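Local coordinates for protein 401aa long hypothetical glucose-1-phosphate thymidylyltransferase (Sulfolobus tokodaii, PDB 2GGO) that probably acts as a bifunctional enzyme in the synthesis of UDP-N-acetylglucosamine and UDP-N-acetylgalactosamine, with a nucleotidyltransferase section followed by a hexapeptide-repeat section, at residues S229-N234 against V245-D250; V239-K244 against T257-P262; A251-G256 against V263-G268. All blocks are in the same frame, centred on the assembly; numbering follows the deposited sequence.

Interaction 1 (S229-N234 against V245-D250); sequences SQNLGN and VIIEED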
loop_
_atom_site.group_PDB
_atom_site.type_symbol
_atom_site.label_atom_id
_atom_site.label_comp_id
_atom_site.label_asym_id
_atom_site.label_seq_id
_atom_site.Cartn_x
_atom_site.Cartn_y
_atom_site.Cartn_z
ATOM N N SER A 229 -19.807 7.034 -9.518
ATOM C CA SER A 229 -19.755 8.032 -10.588
ATOM C C SER A 229 -20.258 9.399 -10.137
ATOM O O SER A 229 -21.375 9.520 -9.670
ATOM C CB SER A 229 -20.573 7.570 -11.791
ATOM O OG SER A 229 -20.196 8.298 -12.957
ATOM N N GLN A 230 -19.414 10.421 -10.251
ATOM C CA GLN A 230 -19.800 11.785 -9.920
ATOM C C GLN A 230 -18.961 12.807 -10.653
ATOM O O GLN A 230 -17.827 12.548 -10.991
ATOM C CB GLN A 230 -19.724 12.042 -8.400
ATOM C CG GLN A 230 -18.381 11.738 -7.750
ATOM C CD GLN A 230 -18.328 12.187 -6.289
ATOM O OE1 GLN A 230 -18.639 13.343 -5.973
ATOM N NE2 GLN A 230 -17.935 11.272 -5.393
ATOM N N ASN A 231 -19.539 13.980 -10.860
ATOM C CA ASN A 231 -18.824 15.085 -11.440
ATOM C C ASN A 231 -18.979 16.319 -10.568
ATOM O O ASN A 231 -20.044 16.911 -10.543
ATOM C CB ASN A 231 -19.327 15.365 -12.870
ATOM C CG ASN A 231 -18.597 16.522 -13.541
ATOM O OD1 ASN A 231 -17.511 16.927 -13.115
ATOM N ND2 ASN A 231 -19.183 17.056 -14.594
ATOM N N LEU A 232 -17.902 16.705 -9.878
ATOM C CA LEU A 232 -17.831 17.982 -9.145
ATOM C C LEU A 232 -16.852 18.962 -9.780
ATOM O O LEU A 232 -16.401 19.891 -9.113
ATOM C CB LEU A 232 -17.401 17.765 -7.679
ATOM C CG LEU A 232 -18.000 16.645 -6.810
ATOM C CD1 LEU A 232 -17.607 16.874 -5.383
ATOM C CD2 LEU A 232 -19.496 16.552 -6.921
ATOM N N GLY A 233 -16.490 18.735 -11.039
ATOM C CA GLY A 233 -15.486 19.548 -11.717
ATOM C C GLY A 233 -16.067 20.210 -12.954
ATOM O O GLY A 233 -17.292 20.314 -13.084
ATOM N N ASN A 234 -15.206 20.660 -13.867
ATOM C CA ASN A 234 -15.630 21.351 -15.062
ATOM C C ASN A 234 -15.249 20.497 -16.248
ATOM O O ASN A 234 -14.091 20.134 -16.376
ATOM C CB ASN A 234 -14.924 22.705 -15.126
ATOM C CG ASN A 234 -15.014 23.358 -16.490
ATOM O OD1 ASN A 234 -16.104 23.441 -17.086
ATOM N ND2 ASN A 234 -13.861 23.851 -16.999
ATOM N N VAL A 245 -16.933 7.235 -13.592
ATOM C CA VAL A 245 -15.915 8.256 -13.546
ATOM C C VAL A 245 -16.087 9.196 -12.370
ATOM O O VAL A 245 -17.105 9.857 -12.258
ATOM C CB VAL A 245 -15.887 9.048 -14.874
ATOM C CG1 VAL A 245 -14.724 9.998 -14.907
ATOM C CG2 VAL A 245 -15.756 8.077 -16.038
ATOM N N ILE A 246 -15.082 9.279 -11.505
ATOM C CA ILE A 246 -15.113 10.238 -10.399
ATOM C C ILE A 246 -14.325 11.472 -10.807
ATOM O O ILE A 246 -13.106 11.423 -11.001
ATOM C CB ILE A 246 -14.560 9.667 -9.069
ATOM C CG1 ILE A 246 -15.452 8.552 -8.551
ATOM C CG2 ILE A 246 -14.535 10.717 -8.012
ATOM C CD1 ILE A 246 -15.371 7.261 -9.366
ATOM N N ILE A 247 -15.040 12.578 -10.951
ATOM C CA ILE A 247 -14.404 13.846 -11.214
ATOM C C ILE A 247 -14.573 14.726 -9.975
ATOM O O ILE A 247 -15.701 15.063 -9.578
ATOM C CB ILE A 247 -14.969 14.536 -12.472
ATOM C CG1 ILE A 247 -14.996 13.554 -13.643
ATOM C CG2 ILE A 247 -14.131 15.766 -12.794
ATOM C CD1 ILE A 247 -15.728 13.996 -14.880
ATOM N N GLU A 248 -13.453 15.111 -9.389
ATOM C CA GLU A 248 -13.446 15.845 -8.142
ATOM C C GLU A 248 -13.401 17.326 -8.358
ATOM O O GLU A 248 -13.202 17.803 -9.476
ATOM C CB GLU A 248 -12.241 15.465 -7.359
ATOM C CG GLU A 248 -12.220 14.043 -7.092
ATOM C CD GLU A 248 -12.653 13.806 -5.716
ATOM O OE1 GLU A 248 -13.895 13.990 -5.454
ATOM O OE2 GLU A 248 -11.724 13.489 -4.905
ATOM N N GLU A 249 -13.588 18.070 -7.277
ATOM C CA GLU A 249 -13.776 19.485 -7.402
ATOM C C GLU A 249 -12.510 20.137 -7.867
ATOM O O GLU A 249 -11.419 19.702 -7.536
ATOM C CB GLU A 249 -14.229 20.086 -6.077
ATOM C CG GLU A 249 -13.392 19.665 -4.882
ATOM C CD GLU A 249 -13.793 20.398 -3.573
ATOM O OE1 GLU A 249 -15.021 20.660 -3.365
ATOM O OE2 GLU A 249 -12.857 20.707 -2.772
ATOM N N ASP A 250 -12.690 21.184 -8.648
ATOM C CA ASP A 250 -11.614 21.947 -9.234
ATOM C C ASP A 250 -10.948 21.283 -10.431
ATOM O O ASP A 250 -10.129 21.911 -11.081
ATOM C CB ASP A 250 -10.618 22.388 -8.167
ATOM C CG ASP A 250 -11.281 23.270 -7.126
ATOM O OD1 ASP A 250 -12.061 24.157 -7.561
ATOM O OD2 ASP A 250 -11.067 23.054 -5.898
HETATM O O HOH W 1 -15.036 22.499 -9.601
#

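Interaction 2 (V239-K244 against T257-P262); sequences VKIKGK and TYIEGP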
loop_
_atom_site.group_PDB
_atom_site.type_symbol
_atom_site.label_atom_id
_atom_site.label_comp_id
_atom_site.label_asym_id
_atom_site.label_seq_id
_atom_site.Cartn_x
_atom_site.Cartn_y
_atom_site.Cartn_z
ATOM N N VAL A 239 -16.041 16.042 -24.671
ATOM C CA VAL A 239 -15.366 15.067 -23.870
ATOM C C VAL A 239 -16.284 13.853 -23.891
ATOM O O VAL A 239 -17.465 13.996 -23.703
ATOM C CB VAL A 239 -15.091 15.617 -22.471
ATOM C CG1 VAL A 239 -14.367 14.589 -21.638
ATOM C CG2 VAL A 239 -14.255 16.872 -22.561
ATOM N N LYS A 240 -15.781 12.669 -24.220
ATOM C CA LYS A 240 -16.610 11.488 -24.164
ATOM C C LYS A 240 -16.357 10.768 -22.859
ATOM O O LYS A 240 -15.196 10.488 -22.518
ATOM C CB LYS A 240 -16.336 10.538 -25.324
ATOM C CG LYS A 240 -17.158 9.220 -25.337
ATOM C CD LYS A 240 -18.620 9.491 -25.815
ATOM C CE LYS A 240 -19.135 8.453 -26.825
ATOM N NZ LYS A 240 -18.596 8.727 -28.193
ATOM N N ILE A 241 -17.433 10.444 -22.132
ATOM C CA ILE A 241 -17.313 9.600 -20.943
ATOM C C ILE A 241 -18.139 8.314 -20.985
ATOM O O ILE A 241 -19.340 8.340 -21.232
ATOM C CB ILE A 241 -17.639 10.373 -19.680
ATOM C CG1 ILE A 241 -16.868 11.691 -19.665
ATOM C CG2 ILE A 241 -17.322 9.522 -18.479
ATOM C CD1 ILE A 241 -17.226 12.621 -18.528
ATOM N N LYS A 242 -17.475 7.196 -20.738
ATOM C CA LYS A 242 -18.115 5.898 -20.557
ATOM C C LYS A 242 -17.817 5.302 -19.162
ATOM O O LYS A 242 -16.708 5.431 -18.634
ATOM C CB LYS A 242 -17.674 4.931 -21.652
ATOM C CG LYS A 242 -18.223 5.274 -23.027
ATOM C CD LYS A 242 -17.161 5.071 -24.079
ATOM C CE LYS A 242 -17.757 4.956 -25.471
ATOM N NZ LYS A 242 -17.088 3.827 -26.186
ATOM N N GLY A 243 -18.830 4.677 -18.551
ATOM C CA GLY A 243 -18.600 3.897 -17.335
ATOM C C GLY A 243 -18.467 4.768 -16.134
ATOM O O GLY A 243 -18.868 5.916 -16.177
ATOM N N LYS A 244 -17.889 4.229 -15.068
ATOM C CA LYS A 244 -17.725 4.958 -13.793
ATOM C C LYS A 244 -16.608 5.969 -13.827
ATOM O O LYS A 244 -15.455 5.596 -14.016
ATOM C CB LYS A 244 -17.428 3.996 -12.650
ATOM C CG LYS A 244 -17.555 4.639 -11.267
ATOM C CD LYS A 244 -16.842 3.846 -10.199
ATOM C CE LYS A 244 -17.610 2.614 -9.843
ATOM N NZ LYS A 244 -17.511 2.336 -8.385
ATOM N N THR A 257 -10.960 15.021 -24.996
ATOM C CA THR A 257 -10.673 13.990 -24.016
ATOM C C THR A 257 -11.669 12.843 -24.075
ATOM O O THR A 257 -12.845 13.070 -24.276
ATOM C CB THR A 257 -10.608 14.551 -22.628
ATOM O OG1 THR A 257 -9.578 15.527 -22.581
ATOM C CG2 THR A 257 -10.316 13.469 -21.628
ATOM N N TYR A 258 -11.164 11.616 -23.918
ATOM C CA TYR A 258 -11.955 10.378 -24.027
ATOM C C TYR A 258 -11.661 9.500 -22.823
ATOM O O TYR A 258 -10.514 9.135 -22.566
ATOM C CB TYR A 258 -11.574 9.604 -25.277
ATOM C CG TYR A 258 -12.588 8.575 -25.779
ATOM C CD1 TYR A 258 -13.549 8.922 -26.732
ATOM C CD2 TYR A 258 -12.548 7.244 -25.343
ATOM C CE1 TYR A 258 -14.440 7.984 -27.242
ATOM C CE2 TYR A 258 -13.446 6.284 -25.862
ATOM C CZ TYR A 258 -14.380 6.677 -26.801
ATOM O OH TYR A 258 -15.259 5.777 -27.325
ATOM N N ILE A 259 -12.707 9.180 -22.060
ATOM C CA ILE A 259 -12.559 8.490 -20.767
ATOM C C ILE A 259 -13.339 7.186 -20.852
ATOM O O ILE A 259 -14.512 7.198 -21.169
ATOM C CB ILE A 259 -13.036 9.441 -19.600
ATOM C CG1 ILE A 259 -12.202 10.731 -19.584
ATOM C CG2 ILE A 259 -12.989 8.792 -18.246
ATOM C CD1 ILE A 259 -12.703 11.773 -18.543
ATOM N N GLU A 260 -12.670 6.059 -20.678
ATOM C CA GLU A 260 -13.357 4.786 -20.542
ATOM C C GLU A 260 -13.214 4.390 -19.083
ATOM O O GLU A 260 -12.122 4.124 -18.630
ATOM C CB GLU A 260 -12.798 3.725 -21.528
ATOM C CG GLU A 260 -13.056 4.107 -23.023
ATOM C CD GLU A 260 -12.409 3.184 -24.070
ATOM O OE1 GLU A 260 -11.282 2.685 -23.813
ATOM O OE2 GLU A 260 -13.038 2.971 -25.168
ATOM N N GLY A 261 -14.317 4.429 -18.317
ATOM C CA GLY A 261 -14.246 4.225 -16.871
ATOM C C GLY A 261 -14.040 2.754 -16.598
ATOM O O GLY A 261 -14.264 1.923 -17.491
ATOM N N PRO A 262 -13.688 2.393 -15.350
ATOM C CA PRO A 262 -13.589 3.228 -14.155
ATOM C C PRO A 262 -12.317 4.074 -14.048
ATOM O O PRO A 262 -11.215 3.562 -14.221
ATOM C CB PRO A 262 -13.639 2.224 -13.003
ATOM C CG PRO A 262 -13.182 0.985 -13.565
ATOM C CD PRO A 262 -13.397 0.982 -15.050
#

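Interaction 3 (A251-G256 against V263-G268); sequences AEIKSG and VYIGKG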
loop_
_atom_site.group_PDB
_atom_site.type_symbol
_atom_site.label_atom_id
_atom_site.label_comp_id
_atom_site.label_asym_id
_atom_site.label_seq_id
_atom_site.Cartn_x
_atom_site.Cartn_y
_atom_site.Cartn_z
ATOM N N ALA A 251 -11.348 20.048 -10.749
ATOM C CA ALA A 251 -10.813 19.341 -11.906
ATOM C C ALA A 251 -11.418 19.876 -13.206
ATOM O O ALA A 251 -12.623 20.183 -13.276
ATOM C CB ALA A 251 -10.982 17.809 -11.762
ATOM N N GLU A 252 -10.566 20.010 -14.221
ATOM C CA GLU A 252 -10.943 20.616 -15.492
ATOM C C GLU A 252 -10.627 19.614 -16.563
ATOM O O GLU A 252 -9.492 19.122 -16.618
ATOM C CB GLU A 252 -10.110 21.879 -15.737
ATOM C CG GLU A 252 -10.746 22.845 -16.779
ATOM C CD GLU A 252 -9.715 23.747 -17.543
ATOM O OE1 GLU A 252 -8.500 23.791 -17.150
ATOM O OE2 GLU A 252 -10.149 24.411 -18.543
ATOM N N ILE A 253 -11.618 19.306 -17.396
ATOM C CA ILE A 253 -11.476 18.366 -18.509
ATOM C C ILE A 253 -11.814 19.005 -19.865
ATOM O O ILE A 253 -12.928 19.426 -20.111
ATOM C CB ILE A 253 -12.335 17.130 -18.295
ATOM C CG1 ILE A 253 -12.171 16.617 -16.836
ATOM C CG2 ILE A 253 -12.024 16.126 -19.332
ATOM C CD1 ILE A 253 -12.561 15.208 -16.599
ATOM N N LYS A 254 -10.810 19.062 -20.732
ATOM C CA LYS A 254 -10.838 19.807 -21.965
ATOM C C LYS A 254 -11.221 18.931 -23.112
ATOM O O LYS A 254 -11.088 17.699 -23.073
ATOM C CB LYS A 254 -9.463 20.418 -22.229
ATOM C CG LYS A 254 -8.954 21.238 -21.059
ATOM C CD LYS A 254 -7.746 22.050 -21.441
ATOM C CE LYS A 254 -7.209 22.966 -20.279
ATOM N NZ LYS A 254 -5.771 23.352 -20.526
ATOM N N SER A 255 -11.731 19.590 -24.133
ATOM C CA SER A 255 -12.357 18.926 -25.264
ATOM C C SER A 255 -11.420 17.924 -25.933
ATOM O O SER A 255 -10.195 18.055 -25.861
ATOM C CB SER A 255 -12.849 19.987 -26.252
ATOM O OG SER A 255 -13.572 20.999 -25.539
ATOM N N GLY A 256 -11.999 16.894 -26.542
ATOM C CA GLY A 256 -11.200 15.898 -27.227
ATOM C C GLY A 256 -10.813 14.783 -26.292
ATOM O O GLY A 256 -10.412 13.706 -26.736
ATOM N N VAL A 263 -12.517 5.349 -13.743
ATOM C CA VAL A 263 -11.446 6.294 -13.663
ATOM C C VAL A 263 -11.691 7.235 -12.524
ATOM O O VAL A 263 -12.796 7.755 -12.349
ATOM C CB VAL A 263 -11.403 7.077 -14.979
ATOM C CG1 VAL A 263 -10.747 8.416 -14.830
ATOM C CG2 VAL A 263 -10.767 6.213 -16.054
ATOM N N TYR A 264 -10.657 7.466 -11.742
ATOM C CA TYR A 264 -10.703 8.419 -10.660
ATOM C C TYR A 264 -9.876 9.647 -11.036
ATOM O O TYR A 264 -8.639 9.540 -11.261
ATOM C CB TYR A 264 -10.076 7.792 -9.411
ATOM C CG TYR A 264 -10.148 8.692 -8.206
ATOM C CD1 TYR A 264 -11.334 8.807 -7.493
ATOM C CD2 TYR A 264 -9.056 9.450 -7.789
ATOM C CE1 TYR A 264 -11.424 9.579 -6.409
ATOM C CE2 TYR A 264 -9.177 10.301 -6.677
ATOM C CZ TYR A 264 -10.363 10.323 -5.998
ATOM O OH TYR A 264 -10.542 11.140 -4.904
ATOM N N ILE A 265 -10.517 10.823 -11.075
ATOM C CA ILE A 265 -9.799 12.068 -11.365
ATOM C C ILE A 265 -9.686 12.986 -10.147
ATOM O O ILE A 265 -10.615 13.691 -9.828
ATOM C CB ILE A 265 -10.417 12.802 -12.609
ATOM C CG1 ILE A 265 -10.525 11.786 -13.772
ATOM C CG2 ILE A 265 -9.628 14.069 -12.940
ATOM C CD1 ILE A 265 -10.821 12.290 -15.083
ATOM N N GLY A 266 -8.521 12.999 -9.497
ATOM C CA GLY A 266 -8.351 13.738 -8.227
ATOM C C GLY A 266 -8.578 15.233 -8.344
ATOM O O GLY A 266 -8.580 15.778 -9.419
ATOM N N LYS A 267 -8.721 15.927 -7.222
ATOM C CA LYS A 267 -9.095 17.346 -7.248
ATOM C C LYS A 267 -8.021 18.271 -7.809
ATOM O O LYS A 267 -6.845 18.075 -7.595
ATOM C CB LYS A 267 -9.585 17.825 -5.859
ATOM C CG LYS A 267 -8.644 17.649 -4.713
ATOM C CD LYS A 267 -9.333 18.087 -3.359
ATOM C CE LYS A 267 -10.313 17.016 -2.778
ATOM N NZ LYS A 267 -11.760 17.384 -3.023
ATOM N N GLY A 268 -8.434 19.272 -8.548
ATOM C CA GLY A 268 -7.463 20.186 -9.066
ATOM C C GLY A 268 -6.764 19.635 -10.302
ATOM O O GLY A 268 -5.856 20.257 -10.810
#

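Interaction 1 (S229-N234 against V245-D250)
Gln230 and Asn231 run parallel to Ile246 and Ile247, their respective bridge partners, along a short strand pair whose chain directions diverge by 22°. Three backbone hydrogen bonds close the ladder: Gln230 N gives to Val245 O, Ile247 N to Gln230 O at 2.8 Å, and Leu232 N to Ile247 O at 2.8 Å. Gln230 is thus gripped through both its N and its O, by Val245 and Ile247, the residues flanking its partner Ile246. Before the strand, the contact thins to one long, weak bond from Val245 N to Ser229 OG.

The side chains part to the two faces. On one, those of Gln230 and Ile246 pass at a slant, CG of the first 4.0 Å from CG2 of the second, and Ile246 also touches Val227. On the other face the amide of Asn231 bends toward Ile247, because CG stands opposite the backbone N (chi1 -180°). Its OD1 comes within 3.5 Å of Ile247 CB, with Ile247 CG2 and CD1 also close to that oxygen, the two side chains meeting at an angle. The pairing is one rung of the left-handed parallel beta-helix built by hexapeptide repeats, with strand 230-231 at the outermost position of its parallel sheet and Ile247 reaching inward to Ile253.

The amide oxygen has a second task. Asn231 OD1 accepts from Gly233 N at 2.9 Å, from above the carbonyl plane, which forms an Asx turn and leads the chain out of the strand. Beyond it the ladder gives way to subtler contacts: Leu232 O receives a CA-H...O approach from Glu249 CA at 3.2 Å, and the same oxygen accepts from a water that in turn accepts from Asp250 N. On the neighbouring strand's side, Glu248 OE2 makes a weak hydrogen bond to Tyr264 OH.

Interaction 2 (V239-K244 against T257-P262)
Lys240 and Tyr258 extend together from one face of the strand pair, Lys240 CB 3.5 Å from Tyr258 CD1 and Lys240 CG as near to Tyr258 CE1. From farther along the same strand, Lys242 comes in at a slant to the hydroxyl end of the tyrosine; a chain bent at chi2 (139°) and again near its end brings its amine to the hydroxyl, where NZ gives a hydrogen bond to Tyr258 OH at 2.9 Å. The carboxylate carbon of Glu260 sits at the edge of the ring, in its plane. Glu260 OE2 is 4.3 Å from Lys242 NZ, too far for a salt bridge, whereas OE1 is hydrogen-bonded to Tyr276 OH.

These polar side chains clothe the outer face of a left-handed parallel beta-helix, where strand 240-242 pairs in parallel with strand 258-260, one 18-residue coil later, their axes 4.8 Å apart and 1° from parallel. The opposite face belongs to Ile241 and Ile259, stacked in register, with Ile241 CG1 against Ile259 CD1 at 4.3 Å.

Four backbone bonds join the strands, the last from Gly261 N to Lys242 O. Past it the cis peptide before Pro262 turns the chain, and Pro262 CA meets Lys244 O at 3.0 Å in a CA-H...O contact, while Lys244 NZ is hydrogen-bonded to Leu223 O, Asp224 O and Val227 O around the end of helix 212-225.

Interaction 3 (A251-G256 against V263-G268)
The ends of Ile253 and Ile265 meet head on, CD1 of one 3.7 Å from CD1 of the other. Both send CG1 opposite their own carbonyl carbon (chi1 of Ile253 -46°), a shared setting that brings the two delta methyls together. The other branch of Ile265 is in use too: its CG2 lies 4.1 Å from Ala251 CB, so one isoleucine spans both apolar residues facing it. Ala251 CB also rests 3.9 Å from Gly266 O, which is itself hydrogen-bonded to Ser269 OG.

No hydrogen bond bridges the two segments, and none is expected, for they belong to different sheets. Strands 252-253 and 263-265 line two faces of the triangular left-handed beta-helix, and their isoleucines meet across its interior, where Ile259 from the third face touches both of them and Ile247 packs on Ile253.

Away from this buried patch the contact opens quickly. At the corner, Ala251 N and Gly268 N come to 3.7 Å, but the approach is between two backbone nitrogens and makes no bond. The carboxylate of Glu252 leads away from the other segment, near Glu270 of the next coil, and the chain from Lys254 onward diverges toward an exposed turn at Gly256. There Ser255 OG finds its partners in Asp237 O and Glu236 OE1.

All three interactions lie at the beginning of the C-terminal beta-helix, with interactions 1 and 3 centred 7 Å apart, 2 and 3 about 10 Å, and 1 and 2 about 12 Å. Along the chain, both segments of interaction 1 come before those of interaction 3, and those of interaction 2 are interleaved with each pair. Strands 245-247 and 263-265 are neighbours in one sheet, where interactions 1 and 3 meet; interaction 2 lies in a second, and strand 252-253 of interaction 3 belongs to the third. Methyls join them inside: Val245 CG2 packs on Ile259 CG2, and Val239 CG1 on Ile253 CG2. Rung pairing thus stacks successive coils, while apolar contacts between faces fill the prism.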